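Local structure of endoglycosidase (Bacteroides thetaiotaomicron, 6Q64) at residues A255-I265 / Q312-P322; E277-E287 / S323-H334. The protein probably hydrolyses O-glycosidic bonds within complex N-glycans as an endoglycosidase of glycoside hydrolase family 18. The protein carries 1 engineered substitution. All blocks are in the same frame, centred on the assembly; numbering follows the deposited sequence.

Contact 1 of 2, residues A255-I265 / Q312-P322; sequences AYWESSTSSVI and QILDYATLDLP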
loop_
_atom_site.group_PDB
_atom_site.type_symbol
_atom_site.label_atom_id
_atom_site.label_comp_id
_atom_site.label_asym_id
_atom_site.label_seq_id
_atom_site.Cartn_x
_atom_site.Cartn_y
_atom_site.Cartn_z
ATOM N N ALA A 255 4.740 6.323 -9.482
ATOM C CA ALA A 255 4.790 6.710 -10.919
ATOM C C ALA A 255 4.094 8.058 -11.140
ATOM O O ALA A 255 3.300 8.182 -12.101
ATOM C CB ALA A 255 4.153 5.637 -11.778
ATOM N N TYR A 256 4.404 9.048 -10.311
ATOM C CA TYR A 256 3.676 10.343 -10.299
ATOM C C TYR A 256 3.910 11.104 -11.627
ATOM O O TYR A 256 2.908 11.436 -12.312
ATOM C CB TYR A 256 4.078 11.173 -9.075
ATOM C CG TYR A 256 3.906 10.566 -7.693
ATOM C CD1 TYR A 256 3.005 9.552 -7.398
ATOM C CD2 TYR A 256 4.624 11.101 -6.637
ATOM C CE1 TYR A 256 2.848 9.082 -6.096
ATOM C CE2 TYR A 256 4.484 10.641 -5.336
ATOM C CZ TYR A 256 3.580 9.637 -5.051
ATOM O OH TYR A 256 3.514 9.216 -3.740
ATOM N N TRP A 257 5.168 11.373 -12.018
ATOM C CA TRP A 257 5.478 12.365 -13.090
ATOM C C TRP A 257 5.878 11.693 -14.410
ATOM O O TRP A 257 6.300 12.410 -15.333
ATOM C CB TRP A 257 6.548 13.359 -12.621
ATOM C CG TRP A 257 6.374 13.714 -11.182
ATOM C CD1 TRP A 257 7.236 13.502 -10.145
ATOM C CD2 TRP A 257 5.187 14.275 -10.610
ATOM N NE1 TRP A 257 6.676 13.904 -8.963
ATOM C CE2 TRP A 257 5.421 14.400 -9.220
ATOM C CE3 TRP A 257 3.967 14.699 -11.149
ATOM C CZ2 TRP A 257 4.474 14.955 -8.364
ATOM C CZ3 TRP A 257 3.023 15.209 -10.295
ATOM C CH2 TRP A 257 3.283 15.346 -8.929
ATOM N N GLU A 258 5.685 10.389 -14.533
ATOM C CA GLU A 258 5.903 9.671 -15.801
ATOM C C GLU A 258 4.888 10.135 -16.837
ATOM O O GLU A 258 3.731 10.038 -16.567
ATOM C CB GLU A 258 5.809 8.167 -15.560
ATOM C CG GLU A 258 7.123 7.541 -15.113
ATOM C CD GLU A 258 7.553 7.805 -13.682
ATOM O OE1 GLU A 258 8.744 7.630 -13.417
ATOM O OE2 GLU A 258 6.701 8.168 -12.831
ATOM N N SER A 259 5.300 10.519 -18.033
ATOM C CA SER A 259 4.395 11.145 -19.025
ATOM C C SER A 259 4.038 10.203 -20.181
ATOM O O SER A 259 3.383 10.712 -21.131
ATOM C CB SER A 259 4.991 12.459 -19.496
ATOM O OG SER A 259 5.691 12.358 -20.730
ATOM N N SER A 260 4.442 8.915 -20.130
ATOM C CA SER A 260 4.308 7.892 -21.225
ATOM C C SER A 260 4.240 6.468 -20.669
ATOM O O SER A 260 4.892 6.183 -19.652
ATOM C CB SER A 260 5.434 7.969 -22.214
ATOM O OG SER A 260 6.626 7.400 -21.681
ATOM N N THR A 261 3.475 5.597 -21.325
ATOM C CA THR A 261 3.332 4.179 -20.913
ATOM C C THR A 261 4.728 3.592 -20.779
ATOM O O THR A 261 5.062 3.005 -19.742
ATOM C CB THR A 261 2.548 3.310 -21.903
ATOM O OG1 THR A 261 1.225 3.820 -22.101
ATOM C CG2 THR A 261 2.430 1.885 -21.414
ATOM N N SER A 262 5.547 3.791 -21.798
ATOM C CA SER A 262 6.798 3.012 -21.885
ATOM C C SER A 262 7.795 3.570 -20.862
ATOM O O SER A 262 8.510 2.765 -20.258
ATOM C CB SER A 262 7.264 2.857 -23.317
ATOM O OG SER A 262 8.199 3.844 -23.644
ATOM N N SER A 263 7.698 4.839 -20.488
ATOM C CA SER A 263 8.511 5.405 -19.373
ATOM C C SER A 263 8.072 4.825 -18.023
ATOM O O SER A 263 8.903 4.801 -17.091
ATOM C CB SER A 263 8.526 6.908 -19.354
ATOM O OG SER A 263 7.261 7.436 -18.986
ATOM N N VAL A 264 6.855 4.300 -17.918
ATOM C CA VAL A 264 6.370 3.685 -16.644
ATOM C C VAL A 264 6.878 2.248 -16.573
ATOM O O VAL A 264 7.391 1.857 -15.524
ATOM C CB VAL A 264 4.836 3.733 -16.532
ATOM C CG1 VAL A 264 4.317 3.118 -15.239
ATOM C CG2 VAL A 264 4.350 5.155 -16.665
ATOM N N ILE A 265 6.731 1.510 -17.673
ATOM C CA ILE A 265 7.288 0.139 -17.843
ATOM C C ILE A 265 8.788 0.177 -17.543
ATOM O O ILE A 265 9.242 -0.684 -16.756
ATOM C CB ILE A 265 6.974 -0.429 -19.230
ATOM C CG1 ILE A 265 5.478 -0.290 -19.544
ATOM C CG2 ILE A 265 7.458 -1.870 -19.308
ATOM C CD1 ILE A 265 4.951 -1.141 -20.657
ATOM N N GLN A 312 -3.551 9.018 -17.464
ATOM C CA GLN A 312 -2.500 8.457 -16.561
ATOM C C GLN A 312 -3.125 7.315 -15.768
ATOM O O GLN A 312 -2.759 6.168 -16.011
ATOM C CB GLN A 312 -1.851 9.499 -15.637
ATOM C CG GLN A 312 -0.719 8.974 -14.756
ATOM C CD GLN A 312 0.162 10.030 -14.109
ATOM O OE1 GLN A 312 -0.191 10.773 -13.182
ATOM N NE2 GLN A 312 1.394 10.078 -14.563
ATOM N N ILE A 313 -4.065 7.571 -14.871
ATOM C CA ILE A 313 -4.583 6.493 -13.967
ATOM C C ILE A 313 -5.267 5.379 -14.781
ATOM O O ILE A 313 -5.358 4.229 -14.304
ATOM C CB ILE A 313 -5.512 7.047 -12.876
ATOM C CG1 ILE A 313 -5.764 5.988 -11.796
ATOM C CG2 ILE A 313 -6.797 7.578 -13.492
ATOM C CD1 ILE A 313 -6.184 6.539 -10.451
ATOM N N LEU A 314 -5.761 5.657 -15.973
ATOM C CA LEU A 314 -6.547 4.609 -16.667
ATOM C C LEU A 314 -5.567 3.726 -17.419
ATOM O O LEU A 314 -5.843 2.514 -17.515
ATOM C CB LEU A 314 -7.582 5.238 -17.605
ATOM C CG LEU A 314 -8.607 6.153 -16.937
ATOM C CD1 LEU A 314 -9.517 6.769 -17.975
ATOM C CD2 LEU A 314 -9.414 5.393 -15.912
ATOM N N ASP A 315 -4.494 4.337 -17.942
ATOM C CA ASP A 315 -3.393 3.598 -18.587
ATOM C C ASP A 315 -2.834 2.632 -17.555
ATOM O O ASP A 315 -2.696 1.429 -17.867
ATOM C CB ASP A 315 -2.298 4.524 -19.104
ATOM C CG ASP A 315 -1.280 3.802 -19.971
ATOM O OD1 ASP A 315 -1.711 3.029 -20.884
ATOM O OD2 ASP A 315 -0.070 3.990 -19.691
ATOM N N TYR A 316 -2.568 3.143 -16.355
ATOM C CA TYR A 316 -1.966 2.329 -15.272
ATOM C C TYR A 316 -2.853 1.100 -15.031
ATOM O O TYR A 316 -2.426 -0.051 -15.052
ATOM C CB TYR A 316 -1.733 3.174 -14.023
ATOM C CG TYR A 316 -0.626 4.187 -14.126
ATOM C CD1 TYR A 316 -0.133 4.639 -15.345
ATOM C CD2 TYR A 316 -0.050 4.714 -12.986
ATOM C CE1 TYR A 316 0.893 5.586 -15.429
ATOM C CE2 TYR A 316 0.947 5.687 -13.044
ATOM C CZ TYR A 316 1.406 6.139 -14.268
ATOM O OH TYR A 316 2.384 7.084 -14.321
ATOM N N ALA A 317 -4.132 1.326 -14.829
ATOM C CA ALA A 317 -5.043 0.240 -14.416
ATOM C C ALA A 317 -5.098 -0.827 -15.504
ATOM O O ALA A 317 -5.426 -1.951 -15.139
ATOM C CB ALA A 317 -6.420 0.795 -14.125
ATOM N N THR A 318 -4.874 -0.467 -16.769
ATOM C CA THR A 318 -5.087 -1.386 -17.912
ATOM C C THR A 318 -3.735 -1.827 -18.510
ATOM O O THR A 318 -3.771 -2.344 -19.656
ATOM C CB THR A 318 -5.918 -0.739 -19.019
ATOM O OG1 THR A 318 -5.173 0.390 -19.447
ATOM C CG2 THR A 318 -7.293 -0.303 -18.573
ATOM N N LEU A 319 -2.631 -1.635 -17.769
ATOM C CA LEU A 319 -1.234 -1.742 -18.267
ATOM C C LEU A 319 -0.901 -3.206 -18.509
ATOM O O LEU A 319 -0.764 -3.934 -17.505
ATOM C CB LEU A 319 -0.283 -1.181 -17.223
ATOM C CG LEU A 319 1.160 -1.058 -17.673
ATOM C CD1 LEU A 319 1.301 -0.011 -18.740
ATOM C CD2 LEU A 319 2.056 -0.687 -16.514
ATOM N N ASP A 320 -0.876 -3.609 -19.783
ATOM C CA ASP A 320 -0.403 -4.928 -20.271
ATOM C C ASP A 320 1.102 -4.806 -20.378
ATOM O O ASP A 320 1.535 -3.971 -21.132
ATOM C CB ASP A 320 -1.084 -5.265 -21.597
ATOM C CG ASP A 320 -2.557 -5.601 -21.388
ATOM O OD1 ASP A 320 -2.895 -5.982 -20.214
ATOM O OD2 ASP A 320 -3.334 -5.571 -22.404
ATOM N N LEU A 321 1.857 -5.525 -19.564
ATOM C CA LEU A 321 3.356 -5.540 -19.625
ATOM C C LEU A 321 3.886 -6.348 -20.799
ATOM O O LEU A 321 3.140 -7.025 -21.486
ATOM C CB LEU A 321 3.827 -6.066 -18.281
ATOM C CG LEU A 321 3.524 -5.023 -17.224
ATOM C CD1 LEU A 321 2.827 -5.594 -16.013
ATOM C CD2 LEU A 321 4.786 -4.288 -16.866
ATOM N N PRO A 322 5.186 -6.260 -21.150
ATOM C CA PRO A 322 5.668 -6.835 -22.420
ATOM C C PRO A 322 5.456 -8.360 -22.436
ATOM O O PRO A 322 5.139 -8.890 -23.457
ATOM C CB PRO A 322 7.122 -6.421 -22.472
ATOM C CG PRO A 322 7.199 -5.249 -21.495
ATOM C CD PRO A 322 6.271 -5.642 -20.375
#
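Tyr-316, Gln-312 and Thr-261 each donate a side-chain hydrogen bond across the contact. Tyr-316 OH gives its proton to Ala-255 O at 2.6 Å, meeting the acceptor in the carbonyl plane. One turn back, Gln-312 has CG anti to its backbone N (chi1 -177°) and an extended chain beyond, which carries NE2 to 3.0 Å from Tyr-256 O; that donor arrives from above the carbonyl plane. The third bond joins Thr-261 OG1 to Asp-315 OD2 at 2.7 Å, on the syn side of the carboxylate but tilted out of its plane. Tyr-298 OH and Ser-300 OG also bond the carboxylate, so three hydroxyls grip the buried acid; Thr-261 OG1 is in turn bonded to Val-301 N.

The two helices belong to the outer ring of a TIM barrel: helix 261-268 follows strand 251-254, and helix 311-317 comes after the neighbouring strand 280-285. Tyr-316 packs on Ile-282 and Ile-330 of the barrel wall.

Apolar contacts run alongside the polar ones. The Tyr-316 ring takes Ala-255 CB at 3.4 Å from CE2, while Val-264 CG1 lies over one face near the rim and Val-264 CG2 reaches CE1 at 3.7 Å. Thr-261 CG2 slides past Leu-319 CD1 at 3.5 Å. Farther along, Ile-265 CG2 meets Pro-322 CG at 4.0 Å.

Contact 2 of 2, residues E277-E287 / S323-H334; sequences ERKTIITVEFE and SGKRIGGIGTYH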
loop_
_atom_site.group_PDB
_atom_site.type_symbol
_atom_site.label_atom_id
_atom_site.label_comp_id
_atom_site.label_asym_id
_atom_site.label_seq_id
_atom_site.Cartn_x
_atom_site.Cartn_y
_atom_site.Cartn_z
ATOM N N GLU A 277 5.464 -8.407 -12.373
ATOM C CA GLU A 277 4.231 -7.905 -13.032
ATOM C C GLU A 277 3.046 -8.001 -12.089
ATOM O O GLU A 277 2.400 -6.968 -11.883
ATOM C CB GLU A 277 3.844 -8.704 -14.263
ATOM C CG GLU A 277 4.861 -8.567 -15.380
ATOM C CD GLU A 277 5.690 -9.811 -15.642
ATOM O OE1 GLU A 277 6.182 -10.389 -14.656
ATOM O OE2 GLU A 277 5.830 -10.177 -16.833
ATOM N N ARG A 278 2.766 -9.174 -11.535
ATOM C CA ARG A 278 1.527 -9.383 -10.734
ATOM C C ARG A 278 1.674 -8.811 -9.316
ATOM O O ARG A 278 0.648 -8.569 -8.666
ATOM C CB ARG A 278 1.110 -10.852 -10.792
ATOM C CG ARG A 278 0.571 -11.248 -12.168
ATOM C CD ARG A 278 -0.660 -10.469 -12.638
ATOM N NE ARG A 278 -1.644 -10.561 -11.560
ATOM C CZ ARG A 278 -2.457 -9.599 -11.146
ATOM N NH1 ARG A 278 -3.269 -9.839 -10.133
ATOM N NH2 ARG A 278 -2.474 -8.410 -11.716
ATOM N N LYS A 279 2.879 -8.519 -8.847
ATOM C CA LYS A 279 3.040 -7.953 -7.490
ATOM C C LYS A 279 3.351 -6.450 -7.552
ATOM O O LYS A 279 3.540 -5.822 -6.484
ATOM C CB LYS A 279 4.149 -8.685 -6.751
ATOM C CG LYS A 279 3.932 -10.172 -6.576
ATOM C CD LYS A 279 5.180 -10.884 -6.061
ATOM C CE LYS A 279 5.730 -10.340 -4.769
ATOM N NZ LYS A 279 6.790 -11.235 -4.249
ATOM N N THR A 280 3.453 -5.874 -8.739
ATOM C CA THR A 280 3.804 -4.445 -8.842
ATOM C C THR A 280 2.515 -3.610 -8.788
ATOM O O THR A 280 1.505 -3.947 -9.455
ATOM C CB THR A 280 4.671 -4.176 -10.071
ATOM O OG1 THR A 280 5.923 -4.848 -9.916
ATOM C CG2 THR A 280 4.919 -2.699 -10.223
ATOM N N ILE A 281 2.545 -2.553 -7.993
ATOM C CA ILE A 281 1.453 -1.546 -7.906
ATOM C C ILE A 281 2.036 -0.215 -8.368
ATOM O O ILE A 281 3.114 0.151 -7.876
ATOM C CB ILE A 281 0.859 -1.505 -6.483
ATOM C CG1 ILE A 281 -0.133 -2.649 -6.280
ATOM C CG2 ILE A 281 0.175 -0.190 -6.216
ATOM C CD1 ILE A 281 -0.277 -3.082 -4.853
ATOM N N ILE A 282 1.363 0.467 -9.293
ATOM C CA ILE A 282 1.808 1.811 -9.741
ATOM C C ILE A 282 0.769 2.827 -9.277
ATOM O O ILE A 282 -0.436 2.534 -9.322
ATOM C CB ILE A 282 2.056 1.851 -11.247
ATOM C CG1 ILE A 282 1.078 0.967 -12.029
ATOM C CG2 ILE A 282 3.490 1.446 -11.499
ATOM C CD1 ILE A 282 1.143 1.156 -13.543
ATOM N N THR A 283 1.257 3.961 -8.794
ATOM C CA THR A 283 0.463 4.956 -8.061
ATOM C C THR A 283 0.659 6.317 -8.700
ATOM O O THR A 283 1.751 6.643 -9.242
ATOM C CB THR A 283 0.820 5.001 -6.575
ATOM O OG1 THR A 283 2.124 5.575 -6.406
ATOM C CG2 THR A 283 0.721 3.626 -5.950
ATOM N N VAL A 284 -0.399 7.089 -8.582
ATOM C CA VAL A 284 -0.462 8.453 -9.134
ATOM C C VAL A 284 -0.653 9.460 -7.979
ATOM O O VAL A 284 -0.911 9.026 -6.815
ATOM C CB VAL A 284 -1.538 8.437 -10.222
ATOM C CG1 VAL A 284 -2.927 8.356 -9.625
ATOM C CG2 VAL A 284 -1.377 9.635 -11.133
ATOM N N GLU A 285 -0.406 10.748 -8.247
ATOM C CA GLU A 285 -0.218 11.775 -7.182
ATOM C C GLU A 285 -1.472 12.650 -7.120
ATOM O O GLU A 285 -1.701 13.459 -8.043
ATOM C CB GLU A 285 1.130 12.471 -7.400
ATOM C CG GLU A 285 1.276 13.888 -6.895
ATOM C CD GLU A 285 0.687 14.278 -5.557
ATOM O OE1 GLU A 285 1.453 14.327 -4.551
ATOM O OE2 GLU A 285 -0.519 14.606 -5.554
ATOM N N PHE A 286 -2.252 12.454 -6.058
ATOM C CA PHE A 286 -3.666 12.895 -5.967
ATOM C C PHE A 286 -3.808 14.129 -5.063
ATOM O O PHE A 286 -4.807 14.842 -5.227
ATOM C CB PHE A 286 -4.542 11.701 -5.581
ATOM C CG PHE A 286 -5.384 11.179 -6.715
ATOM C CD1 PHE A 286 -4.966 11.323 -8.023
ATOM C CD2 PHE A 286 -6.604 10.577 -6.469
ATOM C CE1 PHE A 286 -5.751 10.878 -9.066
ATOM C CE2 PHE A 286 -7.383 10.119 -7.518
ATOM C CZ PHE A 286 -6.955 10.272 -8.816
ATOM N N GLU A 287 -2.826 14.403 -4.197
ATOM C CA GLU A 287 -2.630 15.730 -3.560
ATOM C C GLU A 287 -2.695 16.812 -4.648
ATOM O O GLU A 287 -3.330 17.832 -4.415
ATOM C CB GLU A 287 -1.352 15.682 -2.726
ATOM C CG GLU A 287 -0.871 17.009 -2.169
ATOM C CD GLU A 287 0.089 16.854 -0.991
ATOM O OE1 GLU A 287 -0.395 16.905 0.147
ATOM O OE2 GLU A 287 1.308 16.627 -1.215
ATOM N N SER A 323 5.527 -8.983 -21.260
ATOM C CA SER A 323 5.191 -10.418 -21.076
ATOM C C SER A 323 3.749 -10.708 -21.466
ATOM O O SER A 323 3.473 -11.843 -21.684
ATOM C CB SER A 323 5.429 -10.850 -19.679
ATOM O OG SER A 323 4.371 -10.455 -18.842
ATOM N N GLY A 324 2.859 -9.719 -21.456
ATOM C CA GLY A 324 1.417 -9.883 -21.713
ATOM C C GLY A 324 0.610 -9.861 -20.416
ATOM O O GLY A 324 -0.613 -9.860 -20.456
ATOM N N LYS A 325 1.272 -9.891 -19.284
ATOM C CA LYS A 325 0.584 -9.920 -17.981
ATOM C C LYS A 325 0.139 -8.517 -17.596
ATOM O O LYS A 325 0.730 -7.513 -18.055
ATOM C CB LYS A 325 1.519 -10.441 -16.897
ATOM C CG LYS A 325 1.544 -11.950 -16.831
ATOM C CD LYS A 325 2.620 -12.460 -15.938
ATOM C CE LYS A 325 2.762 -13.958 -16.012
ATOM N NZ LYS A 325 4.054 -14.362 -15.424
ATOM N N ARG A 326 -0.873 -8.480 -16.744
ATOM C CA ARG A 326 -1.548 -7.233 -16.348
ATOM C C ARG A 326 -0.876 -6.829 -15.043
ATOM O O ARG A 326 -0.577 -7.728 -14.205
ATOM C CB ARG A 326 -3.067 -7.455 -16.309
ATOM C CG ARG A 326 -3.872 -6.387 -15.585
ATOM C CD ARG A 326 -3.733 -5.007 -16.206
ATOM N NE ARG A 326 -4.047 -4.942 -17.623
ATOM C CZ ARG A 326 -5.264 -5.061 -18.159
ATOM N NH1 ARG A 326 -6.347 -5.238 -17.420
ATOM N NH2 ARG A 326 -5.403 -4.951 -19.462
ATOM N N ILE A 327 -0.589 -5.541 -14.923
ATOM C CA ILE A 327 -0.041 -4.936 -13.684
ATOM C C ILE A 327 -0.855 -5.499 -12.543
ATOM O O ILE A 327 -1.985 -5.821 -12.774
ATOM C CB ILE A 327 -0.133 -3.409 -13.737
ATOM C CG1 ILE A 327 0.745 -2.760 -12.677
ATOM C CG2 ILE A 327 -1.581 -2.957 -13.613
ATOM C CD1 ILE A 327 2.214 -2.931 -12.880
ATOM N N GLY A 328 -0.281 -5.554 -11.363
ATOM C CA GLY A 328 -0.893 -6.179 -10.188
ATOM C C GLY A 328 -1.905 -5.268 -9.536
ATOM O O GLY A 328 -2.786 -5.810 -8.848
ATOM N N GLY A 329 -1.718 -3.954 -9.671
ATOM C CA GLY A 329 -2.658 -2.967 -9.150
ATOM C C GLY A 329 -2.260 -1.520 -9.375
ATOM O O GLY A 329 -1.152 -1.229 -9.829
ATOM N N ILE A 330 -3.174 -0.624 -9.016
ATOM C CA ILE A 330 -2.971 0.846 -9.044
ATOM C C ILE A 330 -3.415 1.413 -7.700
ATOM O O ILE A 330 -4.157 0.720 -6.983
ATOM C CB ILE A 330 -3.760 1.476 -10.196
ATOM C CG1 ILE A 330 -5.253 1.229 -10.024
ATOM C CG2 ILE A 330 -3.271 0.957 -11.535
ATOM C CD1 ILE A 330 -6.024 2.485 -10.140
ATOM N N GLY A 331 -2.949 2.620 -7.405
ATOM C CA GLY A 331 -3.296 3.383 -6.202
ATOM C C GLY A 331 -3.091 4.883 -6.391
ATOM O O GLY A 331 -2.521 5.325 -7.392
ATOM N N THR A 332 -3.519 5.651 -5.405
ATOM C CA THR A 332 -3.453 7.123 -5.406
ATOM C C THR A 332 -2.832 7.546 -4.089
ATOM O O THR A 332 -3.094 6.885 -3.071
ATOM C CB THR A 332 -4.869 7.643 -5.581
ATOM O OG1 THR A 332 -5.561 6.863 -4.607
ATOM C CG2 THR A 332 -5.436 7.432 -6.970
ATOM N N TYR A 333 -1.958 8.542 -4.152
ATOM C CA TYR A 333 -1.371 9.221 -2.969
ATOM C C TYR A 333 -2.376 10.277 -2.519
ATOM O O TYR A 333 -2.766 11.114 -3.359
ATOM C CB TYR A 333 -0.004 9.800 -3.337
ATOM C CG TYR A 333 0.666 10.617 -2.269
ATOM C CD1 TYR A 333 1.114 10.041 -1.094
ATOM C CD2 TYR A 333 0.870 11.973 -2.452
ATOM C CE1 TYR A 333 1.740 10.802 -0.116
ATOM C CE2 TYR A 333 1.518 12.746 -1.503
ATOM C CZ TYR A 333 1.949 12.159 -0.327
ATOM O OH TYR A 333 2.562 12.953 0.601
ATOM N N HIS A 334 -2.774 10.216 -1.244
ATOM C CA HIS A 334 -3.873 11.027 -0.665
ATOM C C HIS A 334 -5.121 10.700 -1.481
ATOM O O HIS A 334 -5.657 11.552 -2.189
ATOM C CB HIS A 334 -3.469 12.515 -0.609
ATOM C CG HIS A 334 -2.722 12.894 0.636
ATOM N ND1 HIS A 334 -1.469 13.477 0.603
ATOM C CD2 HIS A 334 -3.052 12.800 1.944
ATOM C CE1 HIS A 334 -1.052 13.701 1.832
ATOM N NE2 HIS A 334 -2.004 13.289 2.671
#
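Gly-328 presses against the backbone of Arg-278, their CA atoms 4.1 Å apart, and any CB on the glycine would run into Arg-278 O. The arginine side chain sets out away from 323-334, then doubles back through bends at chi2 (-60°) and chi3. NH2 thus reaches Arg-326 O at 3.2 Å in a nearly straight bond, the acceptor lying in the guanidinium plane, while NH1 serves His-70 O. A leucine in its place would probably leave the carbonyls of Arg-326 and His-70 without their guanidinium N-H partners. Nearby, Ser-323 OG bonds Glu-277 OE2, though the modelled separation is too short to rest anything on; it also accepts from Lys-325 N, an ST turn.

Beyond this turn, strands 280-285 and 329-333 run parallel at 31°, neighbours in the TIM-barrel wall. Ile-282 N and Val-284 N donate to Gly-329 O and Gly-331 O; the return bonds include Tyr-333 N to Val-284 O at 2.9 Å. Gly-329 and Gly-331 lie against Ile-281 and Thr-283, whereas Ile-282, Val-284, Ile-330 and Thr-332 face the surrounding helices. Thr-332 CG2 sits over the Phe-286 ring, 3.5 Å from its centroid, a CH-pi contact.

At the C-terminal strand ends Glu-285 OE1 meets the edge of the Tyr-333 ring, 3.2 Å from CD2, its carboxylate nearly perpendicular to the ring; OE2 caps Gln-288 N. Trp-104 packs edge-to-face on Tyr-333 and His-334. Main-chain bonds hold the strands together, while the side chains at this end are polar and aromatic, consistent with the substrate-binding end of a TIM barrel.

In the fold
Both contacts are largely buried, but at different depths: contact 2 is centred about 10 Å from the centre of the chain, contact 1 about 18 Å. Contact 2 is two neighbouring strands of the barrel wall, joined mainly by backbone bonds; contact 1 joins elements of the helical layer outside it, where side chains supply the donors, two of them to backbone carbonyls, and apolar groups fill in between. The two are interleaved along the chain. Val-264, like Tyr-316, packs on Ile-282, so the helices of contact 1 cover part of the outward face of contact 2. Farther on, an Asp-320 to Arg-326 salt bridge and a probable hydrogen bond between Leu-319 and Ile-327 couple their loops.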